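Ribose-5-phosphate isomerase RpiB (Thermotoga maritima, PDB 1O1X) probably catalyses the interconversion of ribose 5-phosphate and ribulose 5-phosphate. Local coordinates at residues K31-G36 and I131-L136; G92-L97 and R147-I152; R105-R108 and N112-I115. One frame throughout, in Å; residues are numbered along the deposited sequence.

Interaction 1 of 3, residues K31-G36 and I131-L136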
ATOM      1  N   LYS A  31     -10.713   1.704  19.044  1.00 11.73           N
ATOM      2  CA  LYS A  31     -11.762   1.920  20.029  1.00 12.16           C
ATOM      3  C   LYS A  31     -11.500   3.137  20.881  1.00 11.90           C
ATOM      4  O   LYS A  31     -12.370   3.983  21.004  1.00 11.19           O
ATOM      5  CB  LYS A  31     -11.918   0.719  20.915  1.00 12.21           C
ATOM      6  CG  LYS A  31     -12.933   0.918  22.024  1.00 15.10           C
ATOM      7  CD  LYS A  31     -13.176  -0.351  22.771  1.00 16.97           C
ATOM      8  CE  LYS A  31     -12.085  -0.681  23.713  1.00 18.27           C
ATOM      9  NZ  LYS A  31     -12.689  -1.719  24.584  1.00 22.16           N
ATOM     10  N   ASN A  32     -10.299   3.240  21.436  1.00 12.10           N
ATOM     11  CA  ASN A  32      -9.959   4.372  22.293  1.00 11.85           C
ATOM     12  C   ASN A  32      -9.924   5.692  21.551  1.00 11.11           C
ATOM     13  O   ASN A  32     -10.276   6.710  22.088  1.00 10.44           O
ATOM     14  CB  ASN A  32      -8.651   4.096  22.985  1.00 12.41           C
ATOM     15  CG  ASN A  32      -8.758   2.964  23.996  1.00 15.77           C
ATOM     16  OD1 ASN A  32      -9.849   2.617  24.448  1.00 18.72           O
ATOM     17  ND2 ASN A  32      -7.618   2.355  24.327  1.00 19.44           N
ATOM     18  N   TYR A  33      -9.531   5.662  20.299  1.00 10.80           N
ATOM     19  CA  TYR A  33      -9.548   6.840  19.441  1.00 10.88           C
ATOM     20  C   TYR A  33     -10.969   7.348  19.276  1.00 11.10           C
ATOM     21  O   TYR A  33     -11.242   8.545  19.464  1.00 12.03           O
ATOM     22  CB  TYR A  33      -8.902   6.533  18.088  1.00 10.07           C
ATOM     23  CG  TYR A  33      -8.974   7.658  17.074  1.00 11.25           C
ATOM     24  CD1 TYR A  33      -8.206   8.802  17.230  1.00 12.48           C
ATOM     25  CD2 TYR A  33      -9.802   7.564  15.949  1.00 13.38           C
ATOM     26  CE1 TYR A  33      -8.255   9.835  16.301  1.00 14.89           C
ATOM     27  CE2 TYR A  33      -9.867   8.604  15.005  1.00 14.78           C
ATOM     28  CZ  TYR A  33      -9.082   9.724  15.197  1.00 15.43           C
ATOM     29  OH  TYR A  33      -9.097  10.758  14.315  1.00 18.16           O
ATOM     30  N   LEU A  34     -11.886   6.432  18.990  1.00 10.78           N
ATOM     31  CA  LEU A  34     -13.292   6.764  18.850  1.00 11.37           C
ATOM     32  C   LEU A  34     -13.890   7.276  20.146  1.00 11.25           C
ATOM     33  O   LEU A  34     -14.600   8.305  20.149  1.00 11.81           O
ATOM     34  CB  LEU A  34     -14.083   5.553  18.318  1.00 11.28           C
ATOM     35  CG  LEU A  34     -13.673   5.177  16.895  1.00 11.86           C
ATOM     36  CD1 LEU A  34     -14.274   3.842  16.534  1.00 13.42           C
ATOM     37  CD2 LEU A  34     -14.094   6.246  15.879  1.00 15.40           C
ATOM     38  N   LEU A  35     -13.624   6.566  21.241  1.00 11.37           N
ATOM     39  CA  LEU A  35     -14.117   6.972  22.552  1.00 11.73           C
ATOM     40  C   LEU A  35     -13.653   8.390  22.913  1.00 12.70           C
ATOM     41  O   LEU A  35     -14.403   9.170  23.486  1.00 11.65           O
ATOM     42  CB  LEU A  35     -13.719   5.967  23.642  1.00 11.55           C
ATOM     43  CG  LEU A  35     -14.365   4.589  23.586  1.00 11.11           C
ATOM     44  CD1 LEU A  35     -13.787   3.667  24.662  1.00 10.68           C
ATOM     45  CD2 LEU A  35     -15.889   4.656  23.765  1.00 11.43           C
ATOM     46  N   GLY A  36     -12.418   8.720  22.568  1.00 13.50           N
ATOM     47  CA  GLY A  36     -11.852  10.044  22.803  1.00 14.46           C
ATOM     48  C   GLY A  36     -12.530  11.160  22.015  1.00 14.15           C
ATOM     49  O   GLY A  36     -12.442  12.298  22.360  1.00 15.11           O
ATOM     50  N   ILE A 131      -8.140   6.355   8.113  1.00 10.50           N
ATOM     51  CA  ILE A 131      -9.076   5.527   7.347  1.00  9.78           C
ATOM     52  C   ILE A 131     -10.448   5.561   8.012  1.00 10.91           C
ATOM     53  O   ILE A 131     -11.477   5.751   7.334  1.00 10.84           O
ATOM     54  CB  ILE A 131      -8.549   4.069   7.174  1.00  9.45           C
ATOM     55  CG1 ILE A 131      -7.261   4.048   6.328  1.00  8.54           C
ATOM     56  CG2 ILE A 131      -9.582   3.149   6.544  1.00 11.47           C
ATOM     57  CD1 ILE A 131      -6.512   2.730   6.407  1.00  9.40           C
ATOM     58  N   VAL A 132     -10.464   5.413   9.326  1.00 10.11           N
ATOM     59  CA  VAL A 132     -11.702   5.453  10.115  1.00 11.44           C
ATOM     60  C   VAL A 132     -12.415   6.804   9.956  1.00 12.24           C
ATOM     61  O   VAL A 132     -13.620   6.834   9.726  1.00 12.43           O
ATOM     62  CB  VAL A 132     -11.426   5.151  11.610  1.00 11.63           C
ATOM     63  CG1 VAL A 132     -12.636   5.506  12.492  1.00 14.56           C
ATOM     64  CG2 VAL A 132     -11.031   3.697  11.816  1.00 12.39           C
ATOM     65  N   ASP A 133     -11.676   7.914  10.070  1.00 12.69           N
ATOM     66  CA  ASP A 133     -12.241   9.256   9.947  1.00 13.27           C
ATOM     67  C   ASP A 133     -12.880   9.446   8.558  1.00 12.87           C
ATOM     68  O   ASP A 133     -13.973   9.999   8.435  1.00 12.19           O
ATOM     69  CB  ASP A 133     -11.175  10.332  10.074  1.00 13.79           C
ATOM     70  CG  ASP A 133     -10.667  10.537  11.500  1.00 18.24           C
ATOM     71  OD1 ASP A 133     -11.234  10.010  12.474  1.00 20.34           O
ATOM     72  OD2 ASP A 133      -9.670  11.269  11.677  1.00 26.12           O
ATOM     73  N   THR A 134     -12.199   8.975   7.526  1.00 12.15           N
ATOM     74  CA  THR A 134     -12.728   9.047   6.157  1.00 11.63           C
ATOM     75  C   THR A 134     -14.010   8.210   5.982  1.00 11.92           C
ATOM     76  O   THR A 134     -15.013   8.665   5.411  1.00 10.31           O
ATOM     77  CB  THR A 134     -11.651   8.557   5.195  1.00 11.83           C
ATOM     78  OG1 THR A 134     -10.511   9.409   5.324  1.00 10.53           O
ATOM     79  CG2 THR A 134     -12.099   8.678   3.749  1.00 12.34           C
ATOM     80  N   PHE A 135     -13.968   6.979   6.509  1.00 11.80           N
ATOM     81  CA  PHE A 135     -15.096   6.074   6.455  1.00 12.21           C
ATOM     82  C   PHE A 135     -16.340   6.683   7.115  1.00 12.67           C
ATOM     83  O   PHE A 135     -17.429   6.607   6.572  1.00 12.40           O
ATOM     84  CB  PHE A 135     -14.745   4.738   7.134  1.00 11.64           C
ATOM     85  CG  PHE A 135     -15.686   3.620   6.794  1.00 12.41           C
ATOM     86  CD1 PHE A 135     -15.522   2.891   5.611  1.00 11.80           C
ATOM     87  CD2 PHE A 135     -16.713   3.263   7.656  1.00 11.68           C
ATOM     88  CE1 PHE A 135     -16.359   1.814   5.320  1.00 11.51           C
ATOM     89  CE2 PHE A 135     -17.569   2.193   7.333  1.00 12.19           C
ATOM     90  CZ  PHE A 135     -17.388   1.489   6.183  1.00 11.62           C
ATOM     91  N   LEU A 136     -16.162   7.289   8.286  1.00 12.83           N
ATOM     92  CA  LEU A 136     -17.278   7.800   9.046  1.00 13.99           C
ATOM     93  C   LEU A 136     -17.762   9.145   8.550  1.00 14.97           C
ATOM     94  O   LEU A 136     -18.840   9.599   8.931  1.00 16.89           O
ATOM     95  CB  LEU A 136     -16.897   7.901  10.529  1.00 13.87           C
ATOM     96  CG  LEU A 136     -16.617   6.584  11.231  1.00 15.23           C
ATOM     97  CD1 LEU A 136     -16.403   6.814  12.754  1.00 18.68           C
ATOM     98  CD2 LEU A 136     -17.699   5.621  11.004  1.00 19.54           C
TER
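The hydroxyl of Tyr33 gives a short hydrogen bond to the carboxylate of Asp133, with OH 2.7 Å from OD2. OD2 accepts on its syn lone pair, the side that faces OD1. OD1 also lies close, in the plane of the ring and at its edge, 3.2 Å from Tyr33 CE2. Ring and carboxylate planes are 34° apart. Tyr33 CG is anti to the backbone N (chi1 175°), which sends the ring toward helix 125-137. The ring of Phe129 stacks on it, and Lys37 NZ makes a weak hydrogen bond to the same hydroxyl.

Beside this polar bridge is an apolar one. Leu34 CD2 rests on Val132 CG1 at 3.8 Å and on Leu136 CD1 at 3.9 Å. Leu34 also touches Val41 and Val132 touches Leu116, so this side faces the parallel sheet. The two helices, 24-36 and 125-137, pack over that sheet. The axes of 31-36 and 131-136 come within 11.9 Å, with a crossing angle of -55°. A phenylalanine in place of Tyr33 would probably leave Asp133 OD2 without the phenol donor and the acid freer to turn. The helices are thus joined by leucine and valine methyls near the sheet and by a phenol-carboxylate bond farther out, where the hydroxyl donor would probably favour the charged form of Asp133.

Interaction 2 of 3, residues G92-L97 and R147-I152; sequences GIRAAL and RRIRKI
A mainly apolar contact, helped by one bridging water, brings Arg94 against helix 145-152 at the end of the chain. Arg94 precedes strand 95-97, which is outermost within this chain in the parallel sheet of a Rossmann-like alpha/beta fold. The sheet neighbour is strand 115-117. Helix 145-152 offers Ile149 and Ile152 to the arginine.

The methylene part of Arg94 does the touching. Its CD lies 3.9 Å from Ile149 CG2, and Ile152 CD1 approaches the same carbon at 4.3 Å. The arginine and Ile149 side chains cross at about a right angle. In one conformer of Ile149, CD1 sits over a face of the guanidinium, offset toward the rim; a second conformer makes this detail, and the exact fit of the isoleucine, doubtful. A bend at chi3 (-60°) turns the guanidinium away from the line of the chain. Its polar end is held chiefly by Asn112 O, which accepts from NH2, while NE makes a weak bond to Asn111 O.

The helix also meets the second subunit. Arg148, predicted to bind the substrate, and Lys151 form salt bridges there with Asp53 of the second subunit. Within the contact a water bridges the two segments. It lies at the edge of the guanidinium, in its plane, accepts from Arg94 NH1 at 3.0 Å and donates to Ile149 O at 2.7 Å.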
ATOM      1  N   GLY A  92     -27.169  -7.604   2.878  1.00 12.13           N
ATOM      2  CA  GLY A  92     -27.277  -6.341   3.568  1.00 12.46           C
ATOM      3  C   GLY A  92     -25.983  -5.825   4.132  1.00 12.41           C
ATOM      4  O   GLY A  92     -25.957  -4.694   4.604  1.00 12.65           O
ATOM      5  N   ILE A  93     -24.935  -6.651   4.160  1.00 11.34           N
ATOM      6  CA  ILE A  93     -23.645  -6.246   4.688  1.00 11.14           C
ATOM      7  C   ILE A  93     -22.717  -5.940   3.550  1.00 11.32           C
ATOM      8  O   ILE A  93     -22.596  -6.721   2.606  1.00 10.84           O
ATOM      9  CB  ILE A  93     -23.027  -7.374   5.589  1.00 11.37           C
ATOM     10  CG1 ILE A  93     -23.942  -7.662   6.782  1.00 12.55           C
ATOM     11  CG2 ILE A  93     -21.571  -7.032   5.992  1.00 11.23           C
ATOM     12  CD1 ILE A  93     -24.129  -6.487   7.780  1.00 14.40           C
ATOM     13  N   ARG A  94     -22.069  -4.781   3.622  1.00 11.46           N
ATOM     14  CA  ARG A  94     -21.050  -4.389   2.643  1.00 10.42           C
ATOM     15  C   ARG A  94     -19.802  -4.005   3.445  1.00 10.84           C
ATOM     16  O   ARG A  94     -19.659  -2.895   3.930  1.00  9.70           O
ATOM     17  CB  ARG A  94     -21.603  -3.289   1.758  1.00 11.64           C
ATOM     18  CG  ARG A  94     -22.747  -3.763   0.836  1.00 11.80           C
ATOM     19  CD  ARG A  94     -23.346  -2.677  -0.057  1.00 12.31           C
ATOM     20  NE  ARG A  94     -23.880  -1.632   0.785  1.00 11.75           N
ATOM     21  CZ  ARG A  94     -25.037  -1.667   1.431  1.00 12.70           C
ATOM     22  NH1 ARG A  94     -25.880  -2.661   1.290  1.00 11.63           N
ATOM     23  NH2 ARG A  94     -25.325  -0.686   2.268  1.00 13.48           N
ATOM     24  N   ALA A  95     -18.939  -5.008   3.648  1.00 11.02           N
ATOM     25  CA  ALA A  95     -17.740  -4.889   4.434  1.00 10.56           C
ATOM     26  C   ALA A  95     -16.542  -4.655   3.529  1.00 11.02           C
ATOM     27  O   ALA A  95     -16.225  -5.491   2.642  1.00 10.76           O
ATOM     28  CB  ALA A  95     -17.547  -6.147   5.279  1.00 10.35           C
ATOM     29  N   ALA A  96     -15.846  -3.538   3.762  1.00 11.25           N
ATOM     30  CA  ALA A  96     -14.794  -3.064   2.862  1.00 11.83           C
ATOM     31  C   ALA A  96     -13.428  -3.057   3.552  1.00 11.94           C
ATOM     32  O   ALA A  96     -13.194  -2.291   4.486  1.00 11.88           O
ATOM     33  CB  ALA A  96     -15.112  -1.651   2.362  1.00 12.57           C
ATOM     34  N   LEU A  97     -12.524  -3.867   3.031  1.00 11.70           N
ATOM     35  CA  LEU A  97     -11.129  -3.961   3.475  1.00 11.64           C
ATOM     36  C   LEU A  97     -10.373  -2.758   2.874  1.00 12.61           C
ATOM     37  O   LEU A  97     -10.170  -2.680   1.646  1.00 12.61           O
ATOM     38  CB  LEU A  97     -10.550  -5.295   2.998  1.00 12.18           C
ATOM     39  CG  LEU A  97      -9.081  -5.598   3.285  1.00 16.27           C
ATOM     40  CD1 LEU A  97      -8.732  -5.310   4.701  1.00 20.40           C
ATOM     41  CD2 LEU A  97      -8.697  -7.037   2.896  1.00 17.68           C
ATOM     42  N   ARG A 147     -27.900   0.562  -8.148  1.00  8.94           N
ATOM     43  CA  ARG A 147     -28.208  -0.683  -8.853  1.00  9.04           C
ATOM     44  C   ARG A 147     -27.206  -1.802  -8.514  1.00  9.63           C
ATOM     45  O   ARG A 147     -27.580  -2.965  -8.345  1.00  7.91           O
ATOM     46  CB  ARG A 147     -28.241  -0.466 -10.351  1.00  8.75           C
ATOM     47  CG  ARG A 147     -28.597  -1.725 -11.139  1.00  9.44           C
ATOM     48  CD  ARG A 147     -28.682  -1.478 -12.620  1.00 10.84           C
ATOM     49  NE  ARG A 147     -29.813  -0.607 -12.886  1.00 11.88           N
ATOM     50  CZ  ARG A 147     -30.028   0.012 -14.039  1.00 12.89           C
ATOM     51  NH1 ARG A 147     -29.221  -0.173 -15.072  1.00 12.32           N
ATOM     52  NH2 ARG A 147     -31.053   0.833 -14.156  1.00 11.89           N
ATOM     53  N   ARG A 148     -25.939  -1.431  -8.447  1.00 10.18           N
ATOM     54  CA  ARG A 148     -24.868  -2.404  -8.203  1.00 11.52           C
ATOM     55  C   ARG A 148     -24.947  -2.960  -6.809  1.00 11.42           C
ATOM     56  O   ARG A 148     -24.845  -4.163  -6.639  1.00 11.83           O
ATOM     57  CB  ARG A 148     -23.498  -1.784  -8.440  1.00 11.79           C
ATOM     58  CG  ARG A 148     -23.334  -1.448  -9.889  1.00 12.67           C
ATOM     59  CD  ARG A 148     -22.265  -0.462 -10.155  1.00 15.11           C
ATOM     60  NE  ARG A 148     -22.258  -0.069 -11.566  1.00 17.15           N
ATOM     61  CZ  ARG A 148     -21.719   1.038 -11.997  1.00 18.10           C
ATOM     62  NH1 ARG A 148     -21.136   1.865 -11.139  1.00 19.16           N
ATOM     63  NH2 ARG A 148     -21.771   1.334 -13.282  1.00 20.72           N
ATOM     64  N   ILE A 149     -25.185  -2.096  -5.832  1.00 11.67           N
ATOM     65  CA  ILE A 149     -25.323  -2.547  -4.450  1.00 11.77           C
ATOM     66  C   ILE A 149     -26.545  -3.450  -4.237  1.00 12.16           C
ATOM     67  O   ILE A 149     -26.494  -4.443  -3.454  1.00 12.80           O
ATOM     68  CB  ILE A 149     -25.109  -1.453  -3.368  0.65 13.08           C
ATOM     69  CG1 ILE A 149     -26.196  -0.428  -3.311  0.65 13.60           C
ATOM     70  CG2 ILE A 149     -23.713  -0.790  -3.493  0.65 13.19           C
ATOM     71  CD1 ILE A 149     -26.014   0.456  -2.108  0.65 16.88           C
ATOM     72  N   ARG A 150     -27.642  -3.137  -4.915  1.00 10.59           N
ATOM     73  CA  ARG A 150     -28.813  -4.029  -4.903  1.00 11.01           C
ATOM     74  C   ARG A 150     -28.534  -5.402  -5.561  1.00 11.15           C
ATOM     75  O   ARG A 150     -28.901  -6.463  -5.017  1.00 11.02           O
ATOM     76  CB  ARG A 150     -29.982  -3.338  -5.605  1.00 11.62           C
ATOM     77  CG  ARG A 150     -30.504  -2.140  -4.848  1.00 11.39           C
ATOM     78  CD  ARG A 150     -31.700  -1.575  -5.556  1.00 13.94           C
ATOM     79  NE  ARG A 150     -32.203  -0.358  -4.941  1.00 12.86           N
ATOM     80  CZ  ARG A 150     -33.425   0.123  -5.120  1.00 11.76           C
ATOM     81  NH1 ARG A 150     -34.304  -0.492  -5.899  1.00  9.66           N
ATOM     82  NH2 ARG A 150     -33.764   1.225  -4.487  1.00 14.32           N
ATOM     83  N   LYS A 151     -27.818  -5.381  -6.686  1.00 10.66           N
ATOM     84  CA  LYS A 151     -27.414  -6.608  -7.380  1.00 11.28           C
ATOM     85  C   LYS A 151     -26.548  -7.533  -6.505  1.00 11.46           C
ATOM     86  O   LYS A 151     -26.641  -8.761  -6.631  1.00 11.17           O
ATOM     87  CB  LYS A 151     -26.716  -6.299  -8.716  1.00 10.03           C
ATOM     88  CG  LYS A 151     -27.654  -5.952  -9.847  1.00 10.06           C
ATOM     89  CD  LYS A 151     -26.924  -5.716 -11.173  1.00 10.29           C
ATOM     90  CE  LYS A 151     -27.874  -5.520 -12.322  1.00 11.36           C
ATOM     91  NZ  LYS A 151     -27.124  -5.352 -13.602  1.00  8.40           N
ATOM     92  N   ILE A 152     -25.746  -6.968  -5.614  1.00 11.69           N
ATOM     93  CA  ILE A 152     -24.935  -7.803  -4.694  1.00 13.62           C
ATOM     94  C   ILE A 152     -25.851  -8.784  -3.928  1.00 14.70           C
ATOM     95  O   ILE A 152     -25.496  -9.946  -3.699  1.00 14.40           O
ATOM     96  CB  ILE A 152     -24.164  -6.922  -3.690  1.00 13.69           C
ATOM     97  CG1 ILE A 152     -23.075  -6.128  -4.410  1.00 13.70           C
ATOM     98  CG2 ILE A 152     -23.569  -7.765  -2.570  1.00 14.07           C
ATOM     99  CD1 ILE A 152     -22.496  -5.061  -3.561  1.00 17.01           C
TER
HETATM  100  O   HOH W   1     -26.090  -4.720  -0.834  1.00 16.69           O

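Interaction 3 of 3, residues R105-R108 and N112-I115; sequences RLAR and NANI
Ala107 O accepts a backbone hydrogen bond from Ala113 N at 2.9 Å, tying the end of helix 101-109 to the chain that leaves it. The donor stands above the carbonyl plane, 39° out of it, so it is not aimed at a lone pair. Asn112 N makes a weak bond to Arg108 O. Asn112 has positive phi, in the left-handed region, and this residue turns the chain away from the helix.

Side-chain bonds come from Arg108. Its NH1 donates to two oxygens: Ala113 O at 2.8 Å and Asn112 OD1 at 3.0 Å. Both partners are tilted from the guanidinium plane, the backbone oxygen by 24° and the amide oxygen less. The arginine leaves the helix pointing away from the loop, then bends at chi2 and chi3 so that its head comes back over the turn. Asn112 CG is anti to the backbone N, and this brings OD1 to the guanidinium. The two flat groups are 46° apart. A water completes a small ring: it accepts from Arg108 NH2 and donates to Asn112 OD1 at 2.7 Å. OD1 therefore takes two bonds.

Apolar contact is slight but close. Ala107 CB meets Ala113 CB at 3.9 Å, and both methyls also touch Ala96 of strand 95-97. Phe135 of helix 125-137 packs on Arg108 and Ala113.

The turn encloses His110 and Asn111, predicted as the proton donor and a substrate-binding residue. Arg108 grips a side-chain and a main-chain oxygen in the two residues that follow them. The buried arginine charge is thus met by carbonyl oxygens and water, and its bonds probably help fix the backbone that carries these predicted residues.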
ATOM      1  N   ARG A 105     -12.930   6.135   1.406  1.00 10.16           N
ATOM      2  CA  ARG A 105     -13.746   7.126   0.723  1.00 10.75           C
ATOM      3  C   ARG A 105     -14.619   6.439  -0.357  1.00 10.01           C
ATOM      4  O   ARG A 105     -15.813   6.628  -0.401  1.00 10.08           O
ATOM      5  CB  ARG A 105     -12.879   8.242   0.122  1.00 10.51           C
ATOM      6  CG  ARG A 105     -13.628   9.222  -0.792  1.00 13.88           C
ATOM      7  CD  ARG A 105     -12.736  10.294  -1.354  1.00 16.52           C
ATOM      8  NE  ARG A 105     -11.677   9.768  -2.239  1.00 20.97           N
ATOM      9  CZ  ARG A 105     -11.819   9.417  -3.540  1.00 24.93           C
ATOM     10  NH1 ARG A 105     -12.998   9.503  -4.143  1.00 24.99           N
ATOM     11  NH2 ARG A 105     -10.759   8.981  -4.241  1.00 24.29           N
ATOM     12  N   LEU A 106     -14.004   5.647  -1.223  1.00 10.81           N
ATOM     13  CA  LEU A 106     -14.728   4.983  -2.279  1.00 11.20           C
ATOM     14  C   LEU A 106     -15.663   3.886  -1.745  1.00 10.69           C
ATOM     15  O   LEU A 106     -16.747   3.712  -2.255  1.00 10.14           O
ATOM     16  CB  LEU A 106     -13.757   4.456  -3.357  1.00 13.36           C
ATOM     17  CG  LEU A 106     -13.097   5.541  -4.235  1.00 14.58           C
ATOM     18  CD1 LEU A 106     -12.053   4.978  -5.117  1.00 19.58           C
ATOM     19  CD2 LEU A 106     -14.123   6.274  -5.046  1.00 17.90           C
ATOM     20  N   ALA A 107     -15.264   3.178  -0.698  1.00 10.27           N
ATOM     21  CA  ALA A 107     -16.120   2.185  -0.077  1.00 10.44           C
ATOM     22  C   ALA A 107     -17.474   2.817   0.311  1.00 10.30           C
ATOM     23  O   ALA A 107     -18.520   2.198   0.135  1.00  9.32           O
ATOM     24  CB  ALA A 107     -15.447   1.564   1.150  1.00 10.56           C
ATOM     25  N   ARG A 108     -17.431   4.047   0.816  1.00  9.59           N
ATOM     26  CA  ARG A 108     -18.620   4.779   1.198  1.00 10.01           C
ATOM     27  C   ARG A 108     -19.358   5.400   0.022  1.00 10.22           C
ATOM     28  O   ARG A 108     -20.556   5.200  -0.138  1.00 10.09           O
ATOM     29  CB  ARG A 108     -18.224   5.857   2.201  1.00 10.32           C
ATOM     30  CG  ARG A 108     -17.754   5.274   3.567  1.00 11.16           C
ATOM     31  CD  ARG A 108     -18.854   4.636   4.450  1.00 11.64           C
ATOM     32  NE  ARG A 108     -19.949   5.573   4.532  1.00 10.92           N
ATOM     33  CZ  ARG A 108     -21.203   5.392   4.173  1.00 10.91           C
ATOM     34  NH1 ARG A 108     -21.671   4.220   3.801  1.00 12.44           N
ATOM     35  NH2 ARG A 108     -21.998   6.442   4.180  1.00 10.64           N
ATOM     36  N   ASN A 112     -21.498   2.180  -0.582  1.00 12.06           N
ATOM     37  CA  ASN A 112     -22.310   2.451   0.621  1.00 10.96           C
ATOM     38  C   ASN A 112     -21.941   1.459   1.724  1.00 11.01           C
ATOM     39  O   ASN A 112     -22.794   0.867   2.376  1.00 11.04           O
ATOM     40  CB  ASN A 112     -23.823   2.352   0.308  1.00 11.65           C
ATOM     41  CG  ASN A 112     -24.683   2.993   1.372  1.00 13.49           C
ATOM     42  OD1 ASN A 112     -24.159   3.753   2.199  1.00 13.76           O
ATOM     43  ND2 ASN A 112     -26.007   2.717   1.361  1.00 10.05           N
ATOM     44  N   ALA A 113     -20.646   1.292   1.954  1.00 11.04           N
ATOM     45  CA  ALA A 113     -20.172   0.282   2.869  1.00 11.09           C
ATOM     46  C   ALA A 113     -20.665   0.568   4.275  1.00 10.97           C
ATOM     47  O   ALA A 113     -20.690   1.724   4.732  1.00 11.73           O
ATOM     48  CB  ALA A 113     -18.693   0.212   2.816  1.00 10.97           C
ATOM     49  N   ASN A 114     -21.047  -0.493   4.984  1.00 11.96           N
ATOM     50  CA  ASN A 114     -21.514  -0.336   6.359  1.00 11.39           C
ATOM     51  C   ASN A 114     -20.596  -0.991   7.388  1.00 11.90           C
ATOM     52  O   ASN A 114     -20.760  -0.797   8.569  1.00 10.96           O
ATOM     53  CB  ASN A 114     -22.990  -0.735   6.498  1.00 12.32           C
ATOM     54  CG  ASN A 114     -23.307  -2.128   5.973  1.00 12.04           C
ATOM     55  OD1 ASN A 114     -22.427  -2.960   5.812  1.00  9.55           O
ATOM     56  ND2 ASN A 114     -24.598  -2.398   5.784  1.00 11.03           N
ATOM     57  N   ILE A 115     -19.585  -1.701   6.911  1.00 11.62           N
ATOM     58  CA  ILE A 115     -18.517  -2.222   7.754  1.00 11.25           C
ATOM     59  C   ILE A 115     -17.172  -1.922   7.138  1.00 11.26           C
ATOM     60  O   ILE A 115     -16.939  -2.181   5.961  1.00 11.89           O
ATOM     61  CB  ILE A 115     -18.641  -3.764   8.035  1.00 10.94           C
ATOM     62  CG1 ILE A 115     -19.937  -4.092   8.783  1.00 11.24           C
ATOM     63  CG2 ILE A 115     -17.446  -4.251   8.825  1.00 11.50           C
ATOM     64  CD1 ILE A 115     -20.064  -5.538   9.199  1.00 12.32           C
TER
HETATM   65  O   HOH W   2     -24.870   5.951   3.681  1.00 19.18           O

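How the interactions relate
Along the chain the segments come in the order 31-36, 92-97, 105-108, 112-115, 131-136, 147-152. Interaction 3 is nested inside the loops closed by the other two, whose segments alternate. Its centre lies 9 Å from that of interaction 2 and 14 Å from that of interaction 1; interactions 1 and 2 are 22 Å apart on opposite sides of the chain's centre. Adjacent strands 95-97 and 115-117 join interactions 2 and 3 through Ala96 N and Ile115 O, and both reach the second subunit. Phe135 carries packing from interaction 1 to interaction 3. Interaction 1 pairs two helices, interaction 2 brings the last helix to the sheet edge, and interaction 3 brackets His110 and Asn111, predicted as proton donor and substrate binder.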